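Glycerol-3-phosphate dehydrogenase [NAD(+)] 1 (Saccharomyces cerevisiae, PDB 4FGW) catalyses the NAD-dependent interconversion of dihydroxyacetone phosphate and sn-glycerol 3-phosphate, driving the glycerol accumulation that protects yeast cells from water loss under hyperosmotic stress. Local coordinates at residues T38-G43 with Q69-E74. Numbering follows the deposited sequence.
Sequences TVIGSG and QMWVFE
With CG trans to the backbone N (chi1 -180°) and a bend only at chi3 (68°), M70 runs out extended and lays its sulfur against S42, SD to CA 3.8 Å. The two segments are the ends of the first two parallel strands of a Rossmann fold, where 38-40 gives way to the glycine-rich loop, whose G41, S42 and G43 probably bind NAD(+), as does F73. Q69 O accepts the V39 N-H at 2.8 Å, and V39 O accepts that of W71. Beta-branched V39 suits the extended strand and packs against helix 44-59, which the long, unbranched, flexible M70 also reaches; an alanine here in place of M70 would probably leave a gap between strand 69-71 and both S42 and that helix, with less to hold the loop in place. On the sheet face of T38, I40 and W71, the I40 branch CG2 meets W71 CE3 obliquely at 3.8 Å, while the indole NE1 bonds to P109 O. T38 gives its hydroxyl to S114 O and lies side by side with Q69. S42, small enough to sit by the strand end, touches V72 CG2 through its CB at 3.5 Å. One water links the segments here, donating to S42 OG (2.6 Å) and W71 O and accepting from F73 N.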
ATOM      1  N   THR A  38     -12.430   7.813  30.880  1.00 71.87           N
ATOM      2  CA  THR A  38     -11.141   7.783  31.571  1.00 70.67           C
ATOM      3  C   THR A  38     -10.081   7.137  30.676  1.00 69.76           C
ATOM      4  O   THR A  38     -10.324   6.094  30.065  1.00 65.99           O
ATOM      5  CB  THR A  38     -11.252   7.117  32.958  1.00 81.04           C
ATOM      6  OG1 THR A  38     -12.134   7.887  33.781  1.00 87.32           O
ATOM      7  CG2 THR A  38      -9.899   6.968  33.665  1.00 76.38           C
ATOM      8  N   VAL A  39      -8.904   7.769  30.615  1.00 67.14           N
ATOM      9  CA  VAL A  39      -7.748   7.287  29.863  1.00 64.17           C
ATOM     10  C   VAL A  39      -6.695   6.787  30.863  1.00 69.99           C
ATOM     11  O   VAL A  39      -6.263   7.544  31.739  1.00 70.82           O
ATOM     12  CB  VAL A  39      -7.183   8.369  28.899  1.00 65.92           C
ATOM     13  CG1 VAL A  39      -5.958   7.859  28.136  1.00 63.00           C
ATOM     14  CG2 VAL A  39      -8.254   8.845  27.927  1.00 64.48           C
ATOM     15  N   ILE A  40      -6.310   5.506  30.752  1.00 67.35           N
ATOM     16  CA  ILE A  40      -5.266   4.907  31.595  1.00 68.97           C
ATOM     17  C   ILE A  40      -3.987   4.965  30.743  1.00 72.39           C
ATOM     18  O   ILE A  40      -3.834   4.140  29.835  1.00 71.11           O
ATOM     19  CB  ILE A  40      -5.637   3.447  32.024  1.00 73.13           C
ATOM     20  CG1 ILE A  40      -7.039   3.336  32.702  1.00 75.92           C
ATOM     21  CG2 ILE A  40      -4.528   2.792  32.864  1.00 76.40           C
ATOM     22  CD1 ILE A  40      -7.317   4.171  33.969  1.00 85.73           C
ATOM     23  N   GLY A  41      -3.134   5.972  30.969  1.00 69.30           N
ATOM     24  CA  GLY A  41      -1.934   6.116  30.151  1.00 67.44           C
ATOM     25  C   GLY A  41      -0.895   7.146  30.521  1.00 74.29           C
ATOM     26  O   GLY A  41       0.204   6.785  30.968  1.00 75.83           O
ATOM     27  N   SER A  42      -1.199   8.427  30.231  1.00 70.49           N
ATOM     28  CA  SER A  42      -0.360   9.610  30.519  1.00 71.70           C
ATOM     29  C   SER A  42       0.959   9.827  29.754  1.00 74.04           C
ATOM     30  O   SER A  42       1.540  10.910  29.854  1.00 75.45           O
ATOM     31  CB  SER A  42      -0.187   9.845  32.018  1.00 78.70           C
ATOM     32  OG  SER A  42       0.704   8.923  32.624  1.00 88.16           O
ATOM     33  N   GLY A  43       1.404   8.843  28.982  1.00 68.07           N
ATOM     34  CA  GLY A  43       2.613   8.973  28.171  1.00 66.31           C
ATOM     35  C   GLY A  43       2.372   9.754  26.889  1.00 67.63           C
ATOM     36  O   GLY A  43       1.457  10.581  26.824  1.00 67.64           O
ATOM     37  N   GLN A  69     -10.953  12.081  32.726  1.00 79.87           N
ATOM     38  CA  GLN A  69      -9.924  11.740  33.702  1.00 79.78           C
ATOM     39  C   GLN A  69      -8.775  10.987  33.017  1.00 79.47           C
ATOM     40  O   GLN A  69      -9.012  10.161  32.136  1.00 76.47           O
ATOM     41  CB  GLN A  69     -10.521  10.895  34.827  1.00 83.63           C
ATOM     42  CG  GLN A  69      -9.877  11.155  36.189  1.00 98.57           C
ATOM     43  CD  GLN A  69     -10.346  12.399  36.924  1.00109.39           C
ATOM     44  OE1 GLN A  69      -9.693  12.861  37.865  1.00105.17           O
ATOM     45  NE2 GLN A  69     -11.487  12.964  36.542  1.00 95.58           N
ATOM     46  N   MET A  70      -7.533  11.297  33.399  1.00 75.38           N
ATOM     47  CA  MET A  70      -6.359  10.626  32.857  1.00 71.48           C
ATOM     48  C   MET A  70      -5.490  10.128  33.995  1.00 79.30           C
ATOM     49  O   MET A  70      -4.997  10.938  34.784  1.00 81.04           O
ATOM     50  CB  MET A  70      -5.564  11.536  31.905  1.00 70.91           C
ATOM     51  CG  MET A  70      -4.333  10.854  31.313  1.00 70.33           C
ATOM     52  SD  MET A  70      -3.381  11.847  30.147  1.00 70.94           S
ATOM     53  CE  MET A  70      -2.717  13.096  31.221  1.00 70.99           C
ATOM     54  N   TRP A  71      -5.305   8.795  34.086  1.00 76.36           N
ATOM     55  CA  TRP A  71      -4.458   8.229  35.125  1.00 78.26           C
ATOM     56  C   TRP A  71      -2.988   8.489  34.821  1.00 82.59           C
ATOM     57  O   TRP A  71      -2.462   8.025  33.807  1.00 78.06           O
ATOM     58  CB  TRP A  71      -4.728   6.740  35.402  1.00 76.72           C
ATOM     59  CG  TRP A  71      -3.785   6.184  36.434  1.00 80.05           C
ATOM     60  CD1 TRP A  71      -3.749   6.498  37.763  1.00 86.89           C
ATOM     61  CD2 TRP A  71      -2.644   5.347  36.191  1.00 78.64           C
ATOM     62  NE1 TRP A  71      -2.698   5.856  38.374  1.00 87.45           N
ATOM     63  CE2 TRP A  71      -1.999   5.145  37.433  1.00 85.70           C
ATOM     64  CE3 TRP A  71      -2.114   4.729  35.043  1.00 76.37           C
ATOM     65  CZ2 TRP A  71      -0.856   4.348  37.563  1.00 85.21           C
ATOM     66  CZ3 TRP A  71      -0.983   3.937  35.173  1.00 77.93           C
ATOM     67  CH2 TRP A  71      -0.369   3.748  36.421  1.00 82.11           C
ATOM     68  N   VAL A  72      -2.339   9.241  35.716  1.00 84.56           N
ATOM     69  CA  VAL A  72      -0.923   9.591  35.624  1.00 85.00           C
ATOM     70  C   VAL A  72      -0.186   8.930  36.788  1.00 92.30           C
ATOM     71  O   VAL A  72      -0.538   9.173  37.941  1.00 94.31           O
ATOM     72  CB  VAL A  72      -0.700  11.134  35.614  1.00 90.46           C
ATOM     73  CG1 VAL A  72       0.771  11.482  35.391  1.00 89.97           C
ATOM     74  CG2 VAL A  72      -1.582  11.830  34.578  1.00 88.02           C
ATOM     75  N   PHE A  73       0.827   8.088  36.486  1.00 89.44           N
ATOM     76  CA  PHE A  73       1.656   7.460  37.512  1.00 93.10           C
ATOM     77  C   PHE A  73       2.487   8.610  38.088  1.00102.19           C
ATOM     78  O   PHE A  73       3.278   9.213  37.359  1.00101.93           O
ATOM     79  CB  PHE A  73       2.550   6.345  36.925  1.00 93.08           C
ATOM     80  CG  PHE A  73       3.412   5.645  37.956  1.00 98.57           C
ATOM     81  CD1 PHE A  73       2.924   4.560  38.674  1.00103.92           C
ATOM     82  CD2 PHE A  73       4.705   6.086  38.224  1.00102.99           C
ATOM     83  CE1 PHE A  73       3.715   3.928  39.640  1.00108.74           C
ATOM     84  CE2 PHE A  73       5.493   5.456  39.191  1.00109.62           C
ATOM     85  CZ  PHE A  73       4.994   4.380  39.893  1.00109.71           C
ATOM     86  N   GLU A  74       2.222   8.973  39.355  1.00103.09           N
ATOM     87  CA  GLU A  74       2.857  10.101  40.030  1.00106.75           C
ATOM     88  C   GLU A  74       4.383  10.121  39.997  1.00112.92           C
ATOM     89  O   GLU A  74       5.044   9.149  40.369  1.00113.62           O
ATOM     90  CB  GLU A  74       2.304  10.308  41.452  1.00112.70           C
ATOM     91  CG  GLU A  74       2.516  11.707  42.013  1.00122.53           C
ATOM     92  CD  GLU A  74       1.749  12.818  41.319  1.00132.50           C
ATOM     93  OE1 GLU A  74       0.618  13.124  41.760  1.00120.59           O
ATOM     94  OE2 GLU A  74       2.284  13.392  40.344  1.00123.02           O
TER
HETATM   95  O   HOH W   1       0.243   6.600  33.787  1.00 62.04           O